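Local coordinates for protein alpha-pyrone synthesis polyketide synthase-like Pks18 (Mycobacterium tuberculosis, PDB 1TED) that probably extends medium- and long-chain aliphatic acyl-CoA starters with malonyl-CoA to make tri- and tetraketide alpha-pyrones, acting as a homodimeric type III polyketide synthase, at residues A363-A374 / G385-R393; N259-G267 / F375-V383. One frame throughout, in Å; residues are numbered along the deposited sequence.

Contact 1: A363-A374 / G385-R393; sequences AESAKAISTGVA and GMLFDIIRR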
ATOM      1  N   ALA A 363      17.646  23.012  17.712  1.00 45.60           N
ATOM      2  CA  ALA A 363      17.695  22.285  18.974  1.00 45.00           C
ATOM      3  C   ALA A 363      16.756  22.917  19.999  1.00 43.89           C
ATOM      4  O   ALA A 363      16.655  24.139  20.085  1.00 43.44           O
ATOM      5  CB  ALA A 363      19.126  22.278  19.507  1.00 44.61           C
ATOM      6  N   GLU A 364      16.076  22.077  20.775  1.00 43.24           N
ATOM      7  CA  GLU A 364      15.135  22.546  21.792  1.00 41.36           C
ATOM      8  C   GLU A 364      15.824  22.707  23.142  1.00 41.42           C
ATOM      9  O   GLU A 364      15.248  23.240  24.089  1.00 42.31           O
ATOM     10  CB  GLU A 364      13.974  21.557  21.930  1.00 39.47           C
ATOM     11  CG  GLU A 364      14.311  20.262  22.677  1.00 37.82           C
ATOM     12  CD  GLU A 364      15.497  19.500  22.094  1.00 36.88           C
ATOM     13  OE1 GLU A 364      15.601  19.399  20.852  1.00 36.01           O
ATOM     14  OE2 GLU A 364      16.316  18.984  22.882  1.00 36.12           O
ATOM     15  N   SER A 365      17.060  22.231  23.222  1.00 41.82           N
ATOM     16  CA  SER A 365      17.838  22.315  24.447  1.00 42.30           C
ATOM     17  C   SER A 365      19.310  22.207  24.081  1.00 43.50           C
ATOM     18  O   SER A 365      19.654  22.059  22.909  1.00 42.73           O
ATOM     19  CB  SER A 365      17.457  21.184  25.402  1.00 41.40           C
ATOM     20  OG  SER A 365      17.846  19.930  24.873  1.00 40.49           O
ATOM     21  N   ALA A 366      20.174  22.265  25.089  1.00 43.93           N
ATOM     22  CA  ALA A 366      21.609  22.204  24.865  1.00 45.16           C
ATOM     23  C   ALA A 366      22.218  20.815  25.002  1.00 45.64           C
ATOM     24  O   ALA A 366      23.410  20.633  24.771  1.00 46.13           O
ATOM     25  CB  ALA A 366      22.312  23.168  25.809  1.00 44.33           C
ATOM     26  N   LYS A 367      21.411  19.831  25.368  1.00 46.51           N
ATOM     27  CA  LYS A 367      21.936  18.483  25.532  1.00 47.81           C
ATOM     28  C   LYS A 367      22.282  17.847  24.198  1.00 47.80           C
ATOM     29  O   LYS A 367      21.562  18.017  23.219  1.00 50.14           O
ATOM     30  CB  LYS A 367      20.928  17.617  26.297  1.00 48.11           C
ATOM     31  CG  LYS A 367      19.529  17.629  25.714  1.00 49.40           C
ATOM     32  CD  LYS A 367      18.473  17.298  26.761  1.00 49.32           C
ATOM     33  CE  LYS A 367      18.605  15.882  27.293  1.00 50.20           C
ATOM     34  NZ  LYS A 367      17.492  15.559  28.238  1.00 49.62           N
ATOM     35  N   ALA A 368      23.411  17.142  24.159  1.00 47.16           N
ATOM     36  CA  ALA A 368      23.847  16.454  22.951  1.00 45.87           C
ATOM     37  C   ALA A 368      22.959  15.228  22.888  1.00 45.61           C
ATOM     38  O   ALA A 368      23.002  14.394  23.786  1.00 48.88           O
ATOM     39  CB  ALA A 368      25.296  16.039  23.073  1.00 43.93           C
ATOM     40  N   ILE A 369      22.161  15.135  21.832  1.00 41.80           N
ATOM     41  CA  ILE A 369      21.204  14.047  21.612  1.00 37.53           C
ATOM     42  C   ILE A 369      19.875  14.352  22.292  1.00 34.85           C
ATOM     43  O   ILE A 369      19.746  14.291  23.513  1.00 34.16           O
ATOM     44  CB  ILE A 369      21.688  12.664  22.134  1.00 36.61           C
ATOM     45  CG1 ILE A 369      23.004  12.267  21.478  1.00 32.69           C
ATOM     46  CG2 ILE A 369      20.626  11.597  21.819  1.00 36.88           C
ATOM     47  CD1 ILE A 369      23.465  10.874  21.862  1.00 30.94           C
ATOM     48  N   SER A 370      18.883  14.690  21.482  1.00 32.96           N
ATOM     49  CA  SER A 370      17.553  14.987  21.986  1.00 29.98           C
ATOM     50  C   SER A 370      16.720  13.733  21.727  1.00 28.78           C
ATOM     51  O   SER A 370      16.813  13.137  20.655  1.00 29.13           O
ATOM     52  CB  SER A 370      16.980  16.187  21.233  1.00 28.44           C
ATOM     53  OG  SER A 370      17.897  17.263  21.271  1.00 25.45           O
ATOM     54  N   THR A 371      15.931  13.309  22.704  1.00 26.72           N
ATOM     55  CA  THR A 371      15.117  12.115  22.514  1.00 25.07           C
ATOM     56  C   THR A 371      13.676  12.523  22.279  1.00 25.56           C
ATOM     57  O   THR A 371      13.115  13.287  23.050  1.00 25.94           O
ATOM     58  CB  THR A 371      15.198  11.184  23.742  1.00 24.15           C
ATOM     59  OG1 THR A 371      16.536  10.698  23.872  1.00 26.06           O
ATOM     60  CG2 THR A 371      14.253   9.998  23.597  1.00 21.72           C
ATOM     61  N   GLY A 372      13.066  12.005  21.224  1.00 24.51           N
ATOM     62  CA  GLY A 372      11.697  12.380  20.957  1.00 24.58           C
ATOM     63  C   GLY A 372      10.776  11.247  20.567  1.00 25.30           C
ATOM     64  O   GLY A 372      11.212  10.148  20.223  1.00 26.12           O
ATOM     65  N   VAL A 373       9.484  11.530  20.650  1.00 23.79           N
ATOM     66  CA  VAL A 373       8.455  10.581  20.282  1.00 22.74           C
ATOM     67  C   VAL A 373       7.575  11.265  19.246  1.00 24.21           C
ATOM     68  O   VAL A 373       7.186  12.428  19.407  1.00 23.79           O
ATOM     69  CB  VAL A 373       7.546  10.199  21.472  1.00 22.44           C
ATOM     70  CG1 VAL A 373       6.426   9.289  20.972  1.00 21.19           C
ATOM     71  CG2 VAL A 373       8.365   9.516  22.598  1.00 19.47           C
ATOM     72  N   ALA A 374       7.284  10.549  18.172  1.00 23.99           N
ATOM     73  CA  ALA A 374       6.425  11.081  17.135  1.00 23.99           C
ATOM     74  C   ALA A 374       5.269  10.104  16.987  1.00 25.19           C
ATOM     75  O   ALA A 374       5.435   8.896  17.186  1.00 26.08           O
ATOM     76  CB  ALA A 374       7.186  11.201  15.828  1.00 22.17           C
ATOM     77  N   GLY A 385       3.452   5.506  15.593  1.00 28.47           N
ATOM     78  CA  GLY A 385       4.525   6.378  16.034  1.00 28.05           C
ATOM     79  C   GLY A 385       5.889   5.732  16.180  1.00 28.39           C
ATOM     80  O   GLY A 385       6.094   4.574  15.792  1.00 26.76           O
ATOM     81  N   MET A 386       6.824   6.491  16.749  1.00 27.32           N
ATOM     82  CA  MET A 386       8.185   6.011  16.945  1.00 26.86           C
ATOM     83  C   MET A 386       8.917   6.788  18.028  1.00 25.78           C
ATOM     84  O   MET A 386       8.571   7.933  18.320  1.00 27.62           O
ATOM     85  CB  MET A 386       8.978   6.149  15.634  1.00 29.04           C
ATOM     86  CG  MET A 386       9.424   7.586  15.315  1.00 30.31           C
ATOM     87  SD  MET A 386      10.627   7.735  13.946  1.00 31.28           S
ATOM     88  CE  MET A 386      10.336   9.373  13.373  1.00 25.88           C
ATOM     89  N   LEU A 387       9.915   6.149  18.631  1.00 24.89           N
ATOM     90  CA  LEU A 387      10.775   6.786  19.623  1.00 24.49           C
ATOM     91  C   LEU A 387      12.013   7.106  18.785  1.00 24.80           C
ATOM     92  O   LEU A 387      12.435   6.272  17.986  1.00 26.52           O
ATOM     93  CB  LEU A 387      11.161   5.819  20.756  1.00 22.80           C
ATOM     94  CG  LEU A 387      12.254   6.336  21.717  1.00 21.99           C
ATOM     95  CD1 LEU A 387      11.738   7.540  22.501  1.00 20.92           C
ATOM     96  CD2 LEU A 387      12.672   5.243  22.689  1.00 17.95           C
ATOM     97  N   PHE A 388      12.590   8.292  18.943  1.00 24.01           N
ATOM     98  CA  PHE A 388      13.756   8.635  18.144  1.00 26.38           C
ATOM     99  C   PHE A 388      14.764   9.537  18.837  1.00 27.07           C
ATOM    100  O   PHE A 388      14.466  10.165  19.853  1.00 29.77           O
ATOM    101  CB  PHE A 388      13.299   9.279  16.825  1.00 26.03           C
ATOM    102  CG  PHE A 388      12.636  10.618  16.996  1.00 26.38           C
ATOM    103  CD1 PHE A 388      13.396  11.782  17.098  1.00 26.69           C
ATOM    104  CD2 PHE A 388      11.247  10.718  17.070  1.00 25.70           C
ATOM    105  CE1 PHE A 388      12.781  13.031  17.271  1.00 27.00           C
ATOM    106  CE2 PHE A 388      10.624  11.959  17.243  1.00 26.28           C
ATOM    107  CZ  PHE A 388      11.393  13.116  17.344  1.00 25.65           C
ATOM    108  N   ASP A 389      15.965   9.585  18.270  1.00 27.42           N
ATOM    109  CA  ASP A 389      17.063  10.408  18.771  1.00 29.92           C
ATOM    110  C   ASP A 389      17.607  11.327  17.665  1.00 31.06           C
ATOM    111  O   ASP A 389      17.857  10.877  16.548  1.00 32.47           O
ATOM    112  CB  ASP A 389      18.215   9.522  19.265  1.00 29.89           C
ATOM    113  CG  ASP A 389      18.093   9.153  20.732  1.00 31.29           C
ATOM    114  OD1 ASP A 389      17.074   9.502  21.369  1.00 32.35           O
ATOM    115  OD2 ASP A 389      19.028   8.508  21.251  1.00 31.74           O
ATOM    116  N   ILE A 390      17.761  12.612  17.969  1.00 30.81           N
ATOM    117  CA  ILE A 390      18.334  13.553  17.012  1.00 31.46           C
ATOM    118  C   ILE A 390      19.718  13.917  17.557  1.00 32.09           C
ATOM    119  O   ILE A 390      19.850  14.438  18.672  1.00 31.33           O
ATOM    120  CB  ILE A 390      17.508  14.857  16.871  1.00 33.46           C
ATOM    121  CG1 ILE A 390      16.113  14.561  16.309  1.00 33.86           C
ATOM    122  CG2 ILE A 390      18.228  15.821  15.917  1.00 33.14           C
ATOM    123  CD1 ILE A 390      15.222  15.798  16.236  1.00 32.88           C
ATOM    124  N   ILE A 391      20.755  13.634  16.781  1.00 31.14           N
ATOM    125  CA  ILE A 391      22.097  13.944  17.227  1.00 32.97           C
ATOM    126  C   ILE A 391      22.410  15.428  17.040  1.00 34.70           C
ATOM    127  O   ILE A 391      22.307  15.972  15.933  1.00 35.15           O
ATOM    128  CB  ILE A 391      23.132  13.072  16.489  1.00 32.55           C
ATOM    129  CG1 ILE A 391      22.795  11.595  16.725  1.00 33.02           C
ATOM    130  CG2 ILE A 391      24.534  13.401  16.977  1.00 33.06           C
ATOM    131  CD1 ILE A 391      23.874  10.643  16.350  1.00 37.39           C
ATOM    132  N   ARG A 392      22.759  16.087  18.140  1.00 34.18           N
ATOM    133  CA  ARG A 392      23.080  17.505  18.094  1.00 35.79           C
ATOM    134  C   ARG A 392      24.581  17.677  17.898  1.00 36.39           C
ATOM    135  O   ARG A 392      25.014  18.548  17.147  1.00 37.71           O
ATOM    136  CB  ARG A 392      22.621  18.190  19.382  1.00 33.90           C
ATOM    137  CG  ARG A 392      21.146  17.978  19.688  1.00 31.92           C
ATOM    138  CD  ARG A 392      20.253  18.408  18.530  1.00 30.25           C
ATOM    139  NE  ARG A 392      18.840  18.366  18.906  1.00 29.94           N
ATOM    140  CZ  ARG A 392      17.838  18.784  18.136  1.00 28.83           C
ATOM    141  NH1 ARG A 392      18.079  19.280  16.927  1.00 26.10           N
ATOM    142  NH2 ARG A 392      16.595  18.726  18.589  1.00 27.11           N
ATOM    143  N   ARG A 393      25.362  16.838  18.576  1.00 37.01           N
ATOM    144  CA  ARG A 393      26.815  16.856  18.466  1.00 39.11           C
ATOM    145  C   ARG A 393      27.417  15.534  18.945  1.00 40.56           C
ATOM    146  O   ARG A 393      26.724  14.828  19.711  1.00 41.26           O
ATOM    147  CB  ARG A 393      27.403  18.024  19.268  1.00 39.55           C
ATOM    148  CG  ARG A 393      26.962  18.096  20.704  1.00 37.55           C
ATOM    149  CD  ARG A 393      27.709  19.199  21.448  1.00 39.52           C
ATOM    150  NE  ARG A 393      27.616  18.998  22.890  1.00 39.09           N
ATOM    151  CZ  ARG A 393      26.567  19.335  23.629  1.00 37.35           C
ATOM    152  NH1 ARG A 393      25.513  19.914  23.070  1.00 34.08           N
ATOM    153  NH2 ARG A 393      26.562  19.057  24.923  1.00 36.34           N
ATOM    154  OXT ARG A 393      28.570  15.217  18.556  1.00 41.58           O
TER
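Arg392 binds both Ser370 and Glu364 through its guanidinium group. Arg392 NE gives Ser370 OG a nearly straight bond of 2.8 Å in the guanidinium plane. Arg392 NH2 forms a salt bridge with Glu364 OE1 at 2.6 Å, weak as a hydrogen bond because it is bent. Ser370 OG in turn donates to the syn lone pair of Glu364 OE2, closing a small network that fixes the carboxylate. Ala363 CA lies over the centre of one guanidinium face and Ile390 CG2 nearer the rim of the other, and Arg392 NH1 bonds to Met359 O. The C-terminal Arg393 bonds through NH1 to the carbonyl oxygen of Ala366 (2.8 Å), with the methyl of Ala368 over its guanidinium face. Thr371 OG1 donates to Asp389 OD1 (2.8 Å), which also pairs with Arg250 on the next strand. The arginine contacts lie at the open end of the antiparallel hairpin 370-378/382-390, part of the C-terminal half of the thiolase-fold sheet; Thr371 and Asp389 face each other within it. Ser370-Ile390, Gly372-Phe388 and Ala374-Met386 are its hydrogen-bonded pairs. With chi1 at 67°, the Phe388 ring folds back across the neighbouring strand, and Gly372 CA sits 3.8 Å from its centroid in a CH-pi contact. Ala374 CB touches Phe388 CE2 on this face; on the other, Val373 CG2 meets Leu387 CD1 at 3.9 Å, against Met296 and Leu297 of helix 281-299.

Contact 2: N259-G267 / F375-V383; sequences NTEDGIVLG and FAFGPGVTV
Thr260 and Val381 meet nearly at right angles, their first torsions setting the match: with chi1 at 60° the Thr260 OG1 sits between its backbone N and carbonyl carbon, and reaches 2.9 Å from Gly380 O, while Val381 CG2, anti to its own carbonyl carbon, comes 3.5 Å from Gly263 CA. Thr260 OG1 has Leu257 O as its stronger partner. Ile264 has CG1 anti to the carbonyl carbon (chi1 -62°), and its extended branch carries CD1 to 3.9 Å from Phe377 CB. Pro379 CB packs 3.4 Å from Ile264 O, and the proline ring runs on toward Leu266. A water accepts from Ile264 N at 2.9 Å and lies doubtfully close to Gly380 N. Thr260 to Gly263 form a type I turn closed by Gly263 N to Thr260 O. From within this turn Glu261 forms a salt bridge with Lys157 of the second subunit, and Leu266 touches the bound myristic acid. Val381, with positive phi, and Thr382 both face Gly378 in a G1 beta bulge; Gly380, in the turn, also has positive phi. Residues 377-380 are the Phe-Gly-Pro-Gly loop characteristic of chalcone synthase-like enzymes, with the Phe377 side chain about 6 Å from that of Cys175, the probable nucleophile.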
ATOM      1  N   ASN A 259     -13.001  -0.242  19.687  1.00 35.65           N
ATOM      2  CA  ASN A 259     -14.242   0.452  19.363  1.00 37.21           C
ATOM      3  C   ASN A 259     -14.046   1.888  18.906  1.00 35.62           C
ATOM      4  O   ASN A 259     -14.617   2.808  19.480  1.00 35.12           O
ATOM      5  CB  ASN A 259     -15.188   0.437  20.571  1.00 41.53           C
ATOM      6  CG  ASN A 259     -15.381  -0.956  21.141  1.00 48.41           C
ATOM      7  OD1 ASN A 259     -15.759  -1.893  20.423  1.00 51.41           O
ATOM      8  ND2 ASN A 259     -15.122  -1.105  22.441  1.00 52.21           N
ATOM      9  N   THR A 260     -13.242   2.081  17.868  1.00 35.95           N
ATOM     10  CA  THR A 260     -13.012   3.426  17.346  1.00 34.94           C
ATOM     11  C   THR A 260     -13.038   3.430  15.821  1.00 34.39           C
ATOM     12  O   THR A 260     -12.604   4.393  15.187  1.00 34.57           O
ATOM     13  CB  THR A 260     -11.653   3.991  17.826  1.00 34.54           C
ATOM     14  OG1 THR A 260     -10.595   3.136  17.381  1.00 31.92           O
ATOM     15  CG2 THR A 260     -11.621   4.094  19.356  1.00 30.92           C
ATOM     16  N   GLU A 261     -13.563   2.359  15.234  1.00 33.81           N
ATOM     17  CA  GLU A 261     -13.624   2.241  13.779  1.00 34.69           C
ATOM     18  C   GLU A 261     -14.209   3.453  13.072  1.00 33.03           C
ATOM     19  O   GLU A 261     -13.777   3.806  11.977  1.00 34.00           O
ATOM     20  CB  GLU A 261     -14.415   1.001  13.373  1.00 37.48           C
ATOM     21  CG  GLU A 261     -13.617  -0.285  13.434  1.00 46.77           C
ATOM     22  CD  GLU A 261     -14.358  -1.472  12.829  1.00 52.28           C
ATOM     23  OE1 GLU A 261     -15.273  -2.021  13.487  1.00 55.08           O
ATOM     24  OE2 GLU A 261     -14.029  -1.847  11.680  1.00 55.55           O
ATOM     25  N   ASP A 262     -15.182   4.097  13.701  1.00 30.59           N
ATOM     26  CA  ASP A 262     -15.838   5.250  13.100  1.00 28.12           C
ATOM     27  C   ASP A 262     -15.044   6.529  13.257  1.00 26.26           C
ATOM     28  O   ASP A 262     -15.502   7.595  12.846  1.00 26.24           O
ATOM     29  CB  ASP A 262     -17.221   5.443  13.728  1.00 31.65           C
ATOM     30  CG  ASP A 262     -17.146   6.030  15.131  1.00 32.66           C
ATOM     31  OD1 ASP A 262     -16.213   5.681  15.883  1.00 34.37           O
ATOM     32  OD2 ASP A 262     -18.028   6.837  15.485  1.00 39.08           O
ATOM     33  N   GLY A 263     -13.858   6.426  13.846  1.00 25.25           N
ATOM     34  CA  GLY A 263     -13.039   7.608  14.069  1.00 25.40           C
ATOM     35  C   GLY A 263     -12.535   8.323  12.827  1.00 25.97           C
ATOM     36  O   GLY A 263     -12.788   9.519  12.652  1.00 24.93           O
ATOM     37  N   ILE A 264     -11.801   7.603  11.979  1.00 25.16           N
ATOM     38  CA  ILE A 264     -11.255   8.166  10.745  1.00 24.80           C
ATOM     39  C   ILE A 264     -11.694   7.287   9.581  1.00 24.43           C
ATOM     40  O   ILE A 264     -11.222   6.158   9.432  1.00 25.50           O
ATOM     41  CB  ILE A 264      -9.699   8.223  10.782  1.00 24.81           C
ATOM     42  CG1 ILE A 264      -9.240   9.131  11.922  1.00 24.40           C
ATOM     43  CG2 ILE A 264      -9.153   8.717   9.431  1.00 24.54           C
ATOM     44  CD1 ILE A 264      -7.750   9.091  12.204  1.00 21.91           C
ATOM     45  N   VAL A 265     -12.603   7.802   8.765  0.50 22.93           N
ATOM     46  CA  VAL A 265     -13.108   7.045   7.638  0.50 22.59           C
ATOM     47  C   VAL A 265     -12.690   7.647   6.308  0.50 23.42           C
ATOM     48  O   VAL A 265     -12.924   8.825   6.040  0.50 20.97           O
ATOM     49  CB  VAL A 265     -14.641   6.944   7.700  0.50 22.98           C
ATOM     50  CG1 VAL A 265     -15.180   6.275   6.459  1.00 24.72           C
ATOM     51  CG2 VAL A 265     -15.044   6.153   8.914  1.00 23.77           C
ATOM     52  N   LEU A 266     -12.062   6.824   5.476  1.00 25.06           N
ATOM     53  CA  LEU A 266     -11.616   7.266   4.162  1.00 27.08           C
ATOM     54  C   LEU A 266     -12.415   6.521   3.107  1.00 26.44           C
ATOM     55  O   LEU A 266     -12.713   5.340   3.262  1.00 28.02           O
ATOM     56  CB  LEU A 266     -10.119   6.990   3.977  1.00 27.19           C
ATOM     57  CG  LEU A 266      -9.210   7.582   5.058  1.00 29.17           C
ATOM     58  CD1 LEU A 266      -7.743   7.304   4.703  1.00 27.25           C
ATOM     59  CD2 LEU A 266      -9.467   9.076   5.180  1.00 26.68           C
ATOM     60  N   GLY A 267     -12.770   7.216   2.037  1.00 25.88           N
ATOM     61  CA  GLY A 267     -13.547   6.579   0.995  1.00 28.09           C
ATOM     62  C   GLY A 267     -13.359   7.253  -0.343  1.00 29.10           C
ATOM     63  O   GLY A 267     -12.774   8.332  -0.426  1.00 31.33           O
ATOM     64  N   PHE A 375       4.087  10.627  16.692  1.00 24.83           N
ATOM     65  CA  PHE A 375       2.940   9.766  16.476  1.00 25.80           C
ATOM     66  C   PHE A 375       1.864  10.488  15.703  1.00 26.02           C
ATOM     67  O   PHE A 375       1.804  11.711  15.704  1.00 27.23           O
ATOM     68  CB  PHE A 375       2.379   9.199  17.795  1.00 24.89           C
ATOM     69  CG  PHE A 375       1.933  10.241  18.785  1.00 25.93           C
ATOM     70  CD1 PHE A 375       0.745  10.928  18.608  1.00 23.98           C
ATOM     71  CD2 PHE A 375       2.698  10.511  19.912  1.00 24.46           C
ATOM     72  CE1 PHE A 375       0.325  11.868  19.539  1.00 26.45           C
ATOM     73  CE2 PHE A 375       2.284  11.451  20.844  1.00 25.90           C
ATOM     74  CZ  PHE A 375       1.096  12.129  20.658  1.00 27.11           C
ATOM     75  N   ALA A 376       1.039   9.703  15.020  1.00 27.38           N
ATOM     76  CA  ALA A 376      -0.058  10.219  14.224  1.00 27.31           C
ATOM     77  C   ALA A 376      -1.186   9.205  14.327  1.00 27.64           C
ATOM     78  O   ALA A 376      -1.021   8.143  14.945  1.00 25.74           O
ATOM     79  CB  ALA A 376       0.379  10.394  12.783  1.00 28.51           C
ATOM     80  N   PHE A 377      -2.320   9.527  13.709  1.00 27.48           N
ATOM     81  CA  PHE A 377      -3.488   8.657  13.774  1.00 28.04           C
ATOM     82  C   PHE A 377      -3.985   8.174  12.421  1.00 28.41           C
ATOM     83  O   PHE A 377      -4.262   8.968  11.524  1.00 29.33           O
ATOM     84  CB  PHE A 377      -4.602   9.386  14.528  1.00 26.25           C
ATOM     85  CG  PHE A 377      -4.176   9.871  15.879  1.00 26.40           C
ATOM     86  CD1 PHE A 377      -4.055   8.988  16.940  1.00 26.10           C
ATOM     87  CD2 PHE A 377      -3.801  11.200  16.068  1.00 28.32           C
ATOM     88  CE1 PHE A 377      -3.561   9.412  18.175  1.00 26.35           C
ATOM     89  CE2 PHE A 377      -3.301  11.643  17.299  1.00 27.85           C
ATOM     90  CZ  PHE A 377      -3.180  10.747  18.355  1.00 26.66           C
ATOM     91  N   GLY A 378      -4.084   6.855  12.286  1.00 29.78           N
ATOM     92  CA  GLY A 378      -4.553   6.259  11.047  1.00 29.04           C
ATOM     93  C   GLY A 378      -5.954   5.695  11.188  1.00 30.39           C
ATOM     94  O   GLY A 378      -6.455   5.547  12.309  1.00 28.40           O
ATOM     95  N   PRO A 379      -6.619   5.366  10.067  1.00 31.47           N
ATOM     96  CA  PRO A 379      -7.976   4.816  10.120  1.00 31.95           C
ATOM     97  C   PRO A 379      -8.101   3.595  11.021  1.00 33.83           C
ATOM     98  O   PRO A 379      -7.113   2.934  11.342  1.00 33.50           O
ATOM     99  CB  PRO A 379      -8.298   4.529   8.652  1.00 32.68           C
ATOM    100  CG  PRO A 379      -6.945   4.431   7.996  1.00 32.69           C
ATOM    101  CD  PRO A 379      -6.155   5.496   8.676  1.00 29.94           C
ATOM    102  N   GLY A 380      -9.338   3.318  11.428  1.00 37.41           N
ATOM    103  CA  GLY A 380      -9.637   2.214  12.330  1.00 39.33           C
ATOM    104  C   GLY A 380      -9.301   2.785  13.681  1.00 40.25           C
ATOM    105  O   GLY A 380      -9.725   2.326  14.746  1.00 39.24           O
ATOM    106  N   VAL A 381      -8.566   3.883  13.558  1.00 40.63           N
ATOM    107  CA  VAL A 381      -7.991   4.659  14.628  1.00 36.08           C
ATOM    108  C   VAL A 381      -6.952   3.767  15.242  1.00 33.79           C
ATOM    109  O   VAL A 381      -7.213   2.910  16.092  1.00 33.18           O
ATOM    110  CB  VAL A 381      -8.987   5.150  15.657  1.00 36.81           C
ATOM    111  CG1 VAL A 381      -8.226   5.910  16.725  1.00 37.52           C
ATOM    112  CG2 VAL A 381      -9.979   6.108  15.010  1.00 34.58           C
ATOM    113  N   THR A 382      -5.754   3.971  14.718  1.00 32.00           N
ATOM    114  CA  THR A 382      -4.560   3.260  15.103  1.00 29.28           C
ATOM    115  C   THR A 382      -3.590   4.361  15.468  1.00 28.63           C
ATOM    116  O   THR A 382      -3.509   5.367  14.764  1.00 27.46           O
ATOM    117  CB  THR A 382      -3.982   2.495  13.895  1.00 29.42           C
ATOM    118  OG1 THR A 382      -4.996   1.643  13.346  1.00 27.56           O
ATOM    119  CG2 THR A 382      -2.756   1.674  14.299  1.00 27.37           C
ATOM    120  N   VAL A 383      -2.880   4.193  16.575  1.00 29.02           N
ATOM    121  CA  VAL A 383      -1.891   5.179  16.953  1.00 29.48           C
ATOM    122  C   VAL A 383      -0.616   4.651  16.328  1.00 31.68           C
ATOM    123  O   VAL A 383      -0.193   3.521  16.604  1.00 31.82           O
ATOM    124  CB  VAL A 383      -1.693   5.281  18.468  1.00 29.70           C
ATOM    125  CG1 VAL A 383      -0.636   6.340  18.756  1.00 26.63           C
ATOM    126  CG2 VAL A 383      -3.019   5.635  19.155  1.00 27.22           C
TER
HETATM  127  O   HOH W   1     -11.473  -0.004  16.504  1.00 34.44           O
HETATM  128  O   HOH W   2     -11.360   4.692  11.958  1.00 23.84           O

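Overall arrangement
Both contacts draw on the hairpin 370-378/382-390, at opposite ends of it. Contact 1 joins the two strands to each other near the C-terminus, partly at the surface; contact 2 sets the bulged turn against the distant segment 259-267, buried and beside the second subunit. Their centres lie about 28 Å apart, yet they touch where Gly385 CA packs on Phe375 CB. Contact 1 depends on regular backbone pairing reinforced by charged side chains at the hairpin's open end. Contact 2 has no strand pairing between its segments and relies instead on aliphatic side chains, one of them touching the bound fatty acid, with waters between the backbones playing a less certain part.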